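Side-chain contacts in leucyl-trna synthetase (PDB 5FOC), which forms the editing domain of a class I synthetase that joins leucine to its tRNA, and probably hydrolyses wrongly charged tRNA: residues Asp20-Phe25 with Asp113-Asp118; Glu270-Arg273 with Tyr278-Glu281; Tyr138-Pro143 with Thr263-Cys268. The protein carries 2 engineered substitutions. All coordinates share one frame; numbering follows the deposited sequence.

Contact 1: Asp20-Phe25 with Asp113-Asp118; sequences DFYSIF and DFFVKD
Phe115 pushes its ring into the side chains of Phe21, Tyr22 and Phe25. The clearest aromatic interaction is the edge-to-face pair with Phe25. The edge of Phe115 meets a face of Phe25, and Phe115 CZ stands 3.4 Å above the Phe25 plane, over the ring centre. The two planes lie at 57°, and Phe115 CZ comes within 3.5 Å of Phe25 CG. Tyr22 meets the same ring in another way. The Tyr22 ring meets it obliquely, with Tyr22 CD1 3.5 Å from Phe115 CD1. Tyr22 CA lies over a face of the Phe115 ring. The rings of Tyr22, Phe25 and Phe115 form an aromatic cluster.

The cluster joins helix 18-35 to helix 112-118 on one flank of the editing domain. The short segments run roughly antiparallel, with axes 9.5 Å apart and an angle of 154°. Both helices pack on the large mixed sheet: Phe21 and Phe115 each touch Val121 of strand 120-127, and Phe25 touches Leu149 of strand 146-152.

The remaining contact is purely apolar. Phe115 CD2 sits at the edge of the Phe21 ring, near its plane, 3.8 Å from Phe21 CD1. Phe115 reaches this position with CG anti to its own carbonyl carbon (chi1 -56°), which carries the ring across to helix 18-35.

No hydrogen bond links the two segments. Within 113-118 the helix widens into a pi-type turn. Asp113 O accepts from both Lys117 N, at 2.8 Å, and Asp118 N, at 2.9 Å. At the end of this segment, Asp118 OD2 makes a salt bridge with Lys108 NZ.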
loop_
_atom_site.group_PDB
_atom_site.type_symbol
_atom_site.label_atom_id
_atom_site.label_comp_id
_atom_site.label_asym_id
_atom_site.label_seq_id
_atom_site.Cartn_x
_atom_site.Cartn_y
_atom_site.Cartn_z
ATOM N N ASP A 20 -1.477 16.437 7.232
ATOM C CA ASP A 20 -1.052 16.653 5.829
ATOM C C ASP A 20 -1.958 15.865 4.825
ATOM O O ASP A 20 -2.278 16.363 3.742
ATOM C CB ASP A 20 0.405 16.209 5.612
ATOM C CG ASP A 20 1.413 17.127 6.287
ATOM O OD1 ASP A 20 1.115 18.318 6.609
ATOM O OD2 ASP A 20 2.552 16.647 6.470
ATOM N N PHE A 21 -2.387 14.677 5.258
ATOM C CA PHE A 21 -3.351 13.937 4.454
ATOM C C PHE A 21 -4.658 14.739 4.275
ATOM O O PHE A 21 -5.211 14.809 3.179
ATOM C CB PHE A 21 -3.636 12.555 5.072
ATOM C CG PHE A 21 -4.487 11.621 4.159
ATOM C CD1 PHE A 21 -5.865 11.665 4.176
ATOM C CD2 PHE A 21 -3.850 10.753 3.321
ATOM C CE1 PHE A 21 -6.623 10.845 3.292
ATOM C CE2 PHE A 21 -4.607 9.906 2.467
ATOM C CZ PHE A 21 -5.973 9.953 2.492
ATOM N N TYR A 22 -5.182 15.318 5.362
ATOM C CA TYR A 22 -6.343 16.200 5.275
ATOM C C TYR A 22 -6.136 17.380 4.282
ATOM O O TYR A 22 -7.058 17.759 3.572
ATOM C CB TYR A 22 -6.636 16.764 6.682
ATOM C CG TYR A 22 -7.753 17.755 6.774
ATOM C CD1 TYR A 22 -9.009 17.515 6.225
ATOM C CD2 TYR A 22 -7.575 18.969 7.501
ATOM C CE1 TYR A 22 -10.025 18.441 6.339
ATOM C CE2 TYR A 22 -8.589 19.865 7.616
ATOM C CZ TYR A 22 -9.806 19.636 7.053
ATOM O OH TYR A 22 -10.836 20.532 7.171
ATOM N N SER A 23 -4.954 18.019 4.301
ATOM C CA SER A 23 -4.663 19.099 3.330
ATOM C C SER A 23 -4.767 18.580 1.880
ATOM O O SER A 23 -5.377 19.224 1.023
ATOM C CB SER A 23 -3.271 19.667 3.520
ATOM O OG SER A 23 -3.191 20.184 4.807
ATOM N N ILE A 24 -4.142 17.422 1.648
ATOM C CA ILE A 24 -4.209 16.776 0.333
ATOM C C ILE A 24 -5.672 16.505 -0.067
ATOM O O ILE A 24 -6.084 16.875 -1.169
ATOM C CB ILE A 24 -3.347 15.484 0.277
ATOM C CG1 ILE A 24 -1.847 15.780 0.427
ATOM C CG2 ILE A 24 -3.611 14.706 -1.033
ATOM C CD1 ILE A 24 -0.999 14.559 0.767
ATOM N N PHE A 25 -6.445 15.985 0.873
ATOM C CA PHE A 25 -7.863 15.672 0.686
ATOM C C PHE A 25 -8.644 16.914 0.280
ATOM O O PHE A 25 -9.373 16.944 -0.718
ATOM C CB PHE A 25 -8.403 14.954 1.928
ATOM C CG PHE A 25 -9.865 14.588 1.887
ATOM C CD1 PHE A 25 -10.879 15.508 2.056
ATOM C CD2 PHE A 25 -10.229 13.261 1.580
ATOM C CE1 PHE A 25 -12.226 15.166 2.014
ATOM C CE2 PHE A 25 -11.565 12.931 1.547
ATOM C CZ PHE A 25 -12.556 13.839 1.699
ATOM N N ASP A 113 -11.203 16.928 12.090
ATOM C CA ASP A 113 -11.535 15.923 13.127
ATOM C C ASP A 113 -11.776 14.545 12.471
ATOM O O ASP A 113 -11.468 13.526 13.051
ATOM C CB ASP A 113 -12.806 16.285 13.900
ATOM C CG ASP A 113 -12.613 17.364 14.972
ATOM O OD1 ASP A 113 -11.466 17.655 15.362
ATOM O OD2 ASP A 113 -13.656 17.871 15.424
ATOM N N PHE A 114 -12.321 14.561 11.274
ATOM C CA PHE A 114 -12.585 13.284 10.612
ATOM C C PHE A 114 -11.321 12.465 10.389
ATOM O O PHE A 114 -11.334 11.237 10.555
ATOM C CB PHE A 114 -13.280 13.516 9.297
ATOM C CG PHE A 114 -13.996 12.315 8.761
ATOM C CD1 PHE A 114 -15.139 11.844 9.386
ATOM C CD2 PHE A 114 -13.558 11.700 7.625
ATOM C CE1 PHE A 114 -15.878 10.790 8.873
ATOM C CE2 PHE A 114 -14.256 10.601 7.120
ATOM C CZ PHE A 114 -15.411 10.151 7.750
ATOM N N PHE A 115 -10.230 13.121 9.998
ATOM C CA PHE A 115 -8.957 12.489 9.699
ATOM C C PHE A 115 -8.036 12.342 10.904
ATOM O O PHE A 115 -7.161 11.462 10.882
ATOM C CB PHE A 115 -8.254 13.261 8.606
ATOM C CG PHE A 115 -9.081 13.390 7.381
ATOM C CD1 PHE A 115 -10.061 14.373 7.260
ATOM C CD2 PHE A 115 -8.929 12.478 6.345
ATOM C CE1 PHE A 115 -10.871 14.445 6.120
ATOM C CE2 PHE A 115 -9.723 12.551 5.204
ATOM C CZ PHE A 115 -10.698 13.504 5.082
ATOM N N VAL A 116 -8.193 13.211 11.913
ATOM C CA VAL A 116 -7.354 13.187 13.119
ATOM C C VAL A 116 -7.988 12.401 14.287
ATOM O O VAL A 116 -7.299 11.657 14.975
ATOM C CB VAL A 116 -7.000 14.626 13.598
ATOM C CG1 VAL A 116 -6.184 14.574 14.891
ATOM C CG2 VAL A 116 -6.226 15.348 12.517
ATOM N N LYS A 117 -9.281 12.600 14.533
ATOM C CA LYS A 117 -9.945 11.995 15.686
ATOM C C LYS A 117 -10.844 10.816 15.319
ATOM O O LYS A 117 -10.812 9.789 16.001
ATOM C CB LYS A 117 -10.760 13.042 16.409
ATOM C CG LYS A 117 -9.931 14.141 17.080
ATOM C CD LYS A 117 -10.790 14.848 18.112
ATOM C CE LYS A 117 -10.233 16.197 18.522
ATOM N NZ LYS A 117 -11.288 16.866 19.312
ATOM N N ASP A 118 -11.622 10.941 14.245
ATOM C CA ASP A 118 -12.762 10.065 14.050
ATOM C C ASP A 118 -12.317 8.743 13.374
ATOM O O ASP A 118 -12.793 7.668 13.769
ATOM C CB ASP A 118 -13.853 10.717 13.154
ATOM C CG ASP A 118 -14.570 11.926 13.797
ATOM O OD1 ASP A 118 -14.429 12.171 15.015
ATOM O OD2 ASP A 118 -15.313 12.640 13.045
#

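Contact 2: Glu270-Arg273 with Tyr278-Glu281; sequences EDIR and YYCE
Ile272 and Tyr279 carry this contact between helix 263-274 and helix 276-282, two helices joined by a very short turn. Along 278-281, Tyr278 comes first. It does not meet 270-273 directly, but it backs the residue that does. Tyr278 CD2 lies 3.6 Å above the plane of the Tyr279 ring, over its centre.

Tyr279 follows, with its opposite face turned to Ile272. Ile272 CG1 stands 3.8 Å from the centroid of the Tyr279 ring and only 10° off the ring normal. This is a CH-pi contact over the face. The other branch, Ile272 CG2, lies 4.0 Å from Tyr279 CG, so the isoleucine covers the ring from its centre to its root. The backbone also takes part: Ile272 CA is 3.6 Å from Tyr279 CD2. Tyr279 has CG beside its backbone N and anti to the carbonyl carbon (chi1 -79°), and the ring extends from there toward helix 263-274. Asp271 O approaches Tyr279 CE2 obliquely at 3.9 Å. The carboxylate of Asp271 takes no part in the ring contact; its OD2 accepts a hydrogen bond from Tyr320 N.

Strand 238-242 of the large sheet lies against the pair, with Leu241 touching Ile272 and Pro242 touching Tyr279.

No hydrogen bond crosses between the segments. The helices are therefore held here by dispersion and close fit, with one aromatic ring clasped between an aliphatic branch and a second ring.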
loop_
_atom_site.group_PDB
_atom_site.type_symbol
_atom_site.label_atom_id
_atom_site.label_comp_id
_atom_site.label_asym_id
_atom_site.label_seq_id
_atom_site.Cartn_x
_atom_site.Cartn_y
_atom_site.Cartn_z
ATOM N N GLU A 270 16.575 1.764 -6.325
ATOM C CA GLU A 270 17.852 2.102 -6.944
ATOM C C GLU A 270 17.719 3.167 -8.049
ATOM O O GLU A 270 18.544 4.047 -8.125
ATOM C CB GLU A 270 18.546 0.832 -7.449
ATOM C CG GLU A 270 19.853 1.029 -8.201
ATOM C CD GLU A 270 21.057 1.380 -7.342
ATOM O OE1 GLU A 270 20.926 1.589 -6.114
ATOM O OE2 GLU A 270 22.164 1.451 -7.930
ATOM N N ASP A 271 16.667 3.101 -8.879
ATOM C CA ASP A 271 16.437 4.105 -9.936
ATOM C C ASP A 271 16.110 5.454 -9.308
ATOM O O ASP A 271 16.593 6.502 -9.743
ATOM C CB ASP A 271 15.304 3.671 -10.890
ATOM C CG ASP A 271 15.769 2.715 -11.970
ATOM O OD1 ASP A 271 16.961 2.477 -12.156
ATOM O OD2 ASP A 271 14.897 2.112 -12.628
ATOM N N ILE A 272 15.298 5.432 -8.255
ATOM C CA ILE A 272 14.963 6.672 -7.543
ATOM C C ILE A 272 16.191 7.328 -6.959
ATOM O O ILE A 272 16.401 8.553 -7.099
ATOM C CB ILE A 272 13.871 6.423 -6.481
ATOM C CG1 ILE A 272 12.554 6.066 -7.191
ATOM C CG2 ILE A 272 13.625 7.651 -5.616
ATOM C CD1 ILE A 272 11.467 5.548 -6.297
ATOM N N ARG A 273 17.023 6.525 -6.312
ATOM C CA ARG A 273 18.261 6.997 -5.713
ATOM C C ARG A 273 19.194 7.554 -6.775
ATOM O O ARG A 273 19.696 8.664 -6.659
ATOM C CB ARG A 273 18.953 5.884 -4.946
ATOM C CG ARG A 273 18.235 5.558 -3.651
ATOM C CD ARG A 273 18.864 4.392 -2.939
ATOM N NE ARG A 273 18.319 4.276 -1.606
ATOM C CZ ARG A 273 18.420 3.220 -0.799
ATOM N NH1 ARG A 273 19.005 2.101 -1.185
ATOM N NH2 ARG A 273 17.876 3.267 0.415
ATOM N N TYR A 278 15.830 14.148 -10.549
ATOM C CA TYR A 278 14.524 14.029 -11.230
ATOM C C TYR A 278 13.380 13.877 -10.215
ATOM O O TYR A 278 12.370 14.578 -10.278
ATOM C CB TYR A 278 14.507 12.887 -12.270
ATOM C CG TYR A 278 13.133 12.539 -12.822
ATOM C CD1 TYR A 278 12.618 13.193 -13.957
ATOM C CD2 TYR A 278 12.359 11.522 -12.241
ATOM C CE1 TYR A 278 11.373 12.856 -14.480
ATOM C CE2 TYR A 278 11.108 11.187 -12.762
ATOM C CZ TYR A 278 10.621 11.856 -13.877
ATOM O OH TYR A 278 9.380 11.507 -14.389
ATOM N N TYR A 279 13.573 12.975 -9.265
ATOM C CA TYR A 279 12.510 12.596 -8.342
ATOM C C TYR A 279 12.190 13.662 -7.294
ATOM O O TYR A 279 11.034 13.904 -6.993
ATOM C CB TYR A 279 12.810 11.236 -7.709
ATOM C CG TYR A 279 12.487 10.059 -8.655
ATOM C CD1 TYR A 279 11.183 9.620 -8.835
ATOM C CD2 TYR A 279 13.481 9.441 -9.387
ATOM C CE1 TYR A 279 10.888 8.571 -9.719
ATOM C CE2 TYR A 279 13.201 8.398 -10.258
ATOM C CZ TYR A 279 11.896 7.972 -10.427
ATOM O OH TYR A 279 11.610 6.907 -11.262
ATOM N N CYS A 280 13.218 14.300 -6.750
ATOM C CA CYS A 280 13.028 15.341 -5.740
ATOM C C CYS A 280 12.530 16.664 -6.366
ATOM O O CYS A 280 11.835 17.452 -5.703
ATOM C CB CYS A 280 14.324 15.511 -4.934
ATOM S SG CYS A 280 14.770 14.017 -3.964
ATOM N N GLU A 281 12.848 16.875 -7.648
ATOM C CA GLU A 281 12.327 18.010 -8.442
ATOM C C GLU A 281 10.845 17.786 -8.722
ATOM O O GLU A 281 10.034 18.692 -8.499
ATOM C CB GLU A 281 13.133 18.171 -9.762
ATOM C CG GLU A 281 12.524 18.969 -10.925
ATOM C CD GLU A 281 12.518 20.469 -10.707
ATOM O OE1 GLU A 281 13.547 21.159 -10.978
ATOM O OE2 GLU A 281 11.448 20.969 -10.296
#

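Contact 3: Tyr138-Pro143 with Thr263-Cys268; sequences YTFINP and TDDYAC
Strand 138-141 of the large mixed sheet is covered by the first turns of helix 263-274, and Phe140 is the strand residue that meets them. Its ring reaches Asp265 and Cys268, three residues apart on the helix.

Cys268 makes a sulfur-aromatic contact. Cys268 SG lies 4.2 Å from the centroid of the Phe140 ring and 41° off its normal, so the approach is oblique. The nearest ring atom is Phe140 CE1, 3.5 Å from Cys268 SG. Cys268 CB adds to this at 3.8 Å from Phe140 CZ. The sulfur is anti to the backbone N of Cys268 (chi1 -180°), and in this position both SG and CB reach the ring.

Asp265 comes to the ring edge. Asp265 OD1 lies near the ring plane, 3.7 Å from Phe140 CE2, and the carboxylate plane is turned 62° from the ring. A carboxylate oxygen at the edge probably gains from the slightly positive ring hydrogens there. The other oxygen, Asp265 OD2, accepts a hydrogen bond from Val258 N. That bond helps to hold the carboxylate and links the helix to the residue that follows strand 254-257.

Val255 and Cys257 of strand 254-257 touch Phe140, and Met243 touches both Phe140 and Cys268. No hydrogen bond runs directly between the two segments. In the sheet, the backbone of Phe140 is hydrogen-bonded to Val255.

This is helix-on-sheet packing, with an aromatic strand residue set against a cysteine sulfur, inside the editing domain of a class I synthetase.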
loop_
_atom_site.group_PDB
_atom_site.type_symbol
_atom_site.label_atom_id
_atom_site.label_comp_id
_atom_site.label_asym_id
_atom_site.label_seq_id
_atom_site.Cartn_x
_atom_site.Cartn_y
_atom_site.Cartn_z
ATOM N N TYR A 138 9.629 1.339 2.346
ATOM C CA TYR A 138 8.844 2.309 1.655
ATOM C C TYR A 138 7.483 1.712 1.302
ATOM O O TYR A 138 7.243 0.513 1.599
ATOM C CB TYR A 138 9.535 2.831 0.379
ATOM C CG TYR A 138 10.786 3.567 0.699
ATOM C CD1 TYR A 138 10.688 4.887 1.064
ATOM C CD2 TYR A 138 12.023 2.962 0.715
ATOM C CE1 TYR A 138 11.827 5.594 1.398
ATOM C CE2 TYR A 138 13.185 3.668 1.017
ATOM C CZ TYR A 138 13.054 5.002 1.410
ATOM O OH TYR A 138 14.237 5.694 1.775
ATOM N N THR A 139 6.617 2.559 0.794
ATOM C CA THR A 139 5.327 2.144 0.247
ATOM C C THR A 139 5.265 2.646 -1.180
ATOM O O THR A 139 5.465 3.796 -1.467
ATOM C CB THR A 139 4.176 2.748 1.101
ATOM O OG1 THR A 139 4.228 2.198 2.417
ATOM C CG2 THR A 139 2.822 2.532 0.431
ATOM N N PHE A 140 4.988 1.762 -2.134
ATOM C CA PHE A 140 4.902 2.173 -3.512
ATOM C C PHE A 140 3.460 2.348 -4.004
ATOM O O PHE A 140 2.543 1.588 -3.597
ATOM C CB PHE A 140 5.529 1.159 -4.474
ATOM C CG PHE A 140 7.009 0.996 -4.398
ATOM C CD1 PHE A 140 7.882 2.074 -4.627
ATOM C CD2 PHE A 140 7.560 -0.281 -4.236
ATOM C CE1 PHE A 140 9.276 1.856 -4.647
ATOM C CE2 PHE A 140 8.916 -0.490 -4.260
ATOM C CZ PHE A 140 9.787 0.591 -4.440
ATOM N N ILE A 141 3.299 3.365 -4.841
ATOM C CA ILE A 141 2.023 3.729 -5.460
ATOM C C ILE A 141 2.258 4.110 -6.902
ATOM O O ILE A 141 3.362 4.492 -7.277
ATOM C CB ILE A 141 1.340 4.870 -4.667
ATOM C CG1 ILE A 141 -0.136 4.961 -4.936
ATOM C CG2 ILE A 141 2.005 6.207 -4.930
ATOM C CD1 ILE A 141 -0.914 5.826 -3.950
ATOM N N ASN A 142 1.246 3.909 -7.760
ATOM C CA ASN A 142 1.406 4.346 -9.125
ATOM C C ASN A 142 1.087 5.823 -9.226
ATOM O O ASN A 142 -0.045 6.184 -8.998
ATOM C CB ASN A 142 0.532 3.513 -10.072
ATOM C CG ASN A 142 0.801 3.803 -11.534
ATOM O OD1 ASN A 142 1.071 4.918 -11.945
ATOM N ND2 ASN A 142 0.722 2.760 -12.346
ATOM N N PRO A 143 2.094 6.679 -9.524
ATOM C CA PRO A 143 1.867 8.140 -9.440
ATOM C C PRO A 143 0.902 8.685 -10.514
ATOM O O PRO A 143 0.283 9.725 -10.340
ATOM C CB PRO A 143 3.284 8.697 -9.641
ATOM C CG PRO A 143 3.972 7.676 -10.500
ATOM C CD PRO A 143 3.455 6.370 -9.999
ATOM N N THR A 263 13.574 -8.124 -6.022
ATOM C CA THR A 263 14.393 -7.505 -7.052
ATOM C C THR A 263 13.691 -6.324 -7.713
ATOM O O THR A 263 14.357 -5.341 -8.048
ATOM C CB THR A 263 14.867 -8.526 -8.090
ATOM O OG1 THR A 263 15.658 -9.504 -7.421
ATOM C CG2 THR A 263 15.698 -7.875 -9.155
ATOM N N ASP A 264 12.376 -6.377 -7.881
ATOM C CA ASP A 264 11.685 -5.258 -8.498
ATOM C C ASP A 264 11.715 -4.056 -7.545
ATOM O O ASP A 264 12.000 -2.929 -7.990
ATOM C CB ASP A 264 10.252 -5.544 -8.967
ATOM C CG ASP A 264 9.399 -6.201 -7.955
ATOM O OD1 ASP A 264 9.894 -6.911 -7.048
ATOM O OD2 ASP A 264 8.174 -6.039 -8.093
ATOM N N ASP A 265 11.515 -4.325 -6.255
ATOM C CA ASP A 265 11.533 -3.246 -5.225
ATOM C C ASP A 265 12.907 -2.650 -5.185
ATOM O O ASP A 265 13.061 -1.423 -5.210
ATOM C CB ASP A 265 11.179 -3.811 -3.846
ATOM C CG ASP A 265 9.718 -4.284 -3.755
ATOM O OD1 ASP A 265 8.981 -4.133 -4.789
ATOM O OD2 ASP A 265 9.298 -4.813 -2.711
ATOM N N TYR A 266 13.919 -3.506 -5.138
ATOM C CA TYR A 266 15.305 -3.053 -5.174
ATOM C C TYR A 266 15.572 -2.159 -6.380
ATOM O O TYR A 266 16.205 -1.077 -6.277
ATOM C CB TYR A 266 16.273 -4.238 -5.197
ATOM C CG TYR A 266 17.688 -3.784 -5.064
ATOM C CD1 TYR A 266 18.234 -3.593 -3.805
ATOM C CD2 TYR A 266 18.461 -3.457 -6.172
ATOM C CE1 TYR A 266 19.540 -3.092 -3.656
ATOM C CE2 TYR A 266 19.760 -2.955 -6.032
ATOM C CZ TYR A 266 20.299 -2.782 -4.767
ATOM O OH TYR A 266 21.578 -2.297 -4.598
ATOM N N ALA A 267 15.140 -2.642 -7.554
ATOM C CA ALA A 267 15.352 -1.939 -8.811
ATOM C C ALA A 267 14.759 -0.540 -8.799
ATOM O O ALA A 267 15.398 0.416 -9.252
ATOM C CB ALA A 267 14.753 -2.723 -9.965
ATOM N N CYS A 268 13.548 -0.432 -8.292
ATOM C CA CYS A 268 12.807 0.830 -8.313
ATOM C C CYS A 268 13.467 1.841 -7.342
ATOM O O CYS A 268 13.679 3.024 -7.688
ATOM C CB CYS A 268 11.355 0.608 -7.950
ATOM S SG CYS A 268 10.345 2.078 -7.953
#

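How the contacts relate
Contacts 2 and 3 form one neighbourhood, and contact 1 lies apart from it. The centres of contacts 2 and 3 are about 12 Å apart, and both use helix 263-274: its start covers strand 138-141, and its end packs on helix 276-282. The centre of contact 1 is about 28 Å from that of contact 2 and about 26 Å from that of contact 3. Along the chain contact 1 closes first, then contact 3, then contact 2. Strand 138-141 of contact 3 is part of the large mixed sheet, and side chains of contacts 1 and 2 touch its strands. Distant parts of the editing domain are thus packed onto one common sheet.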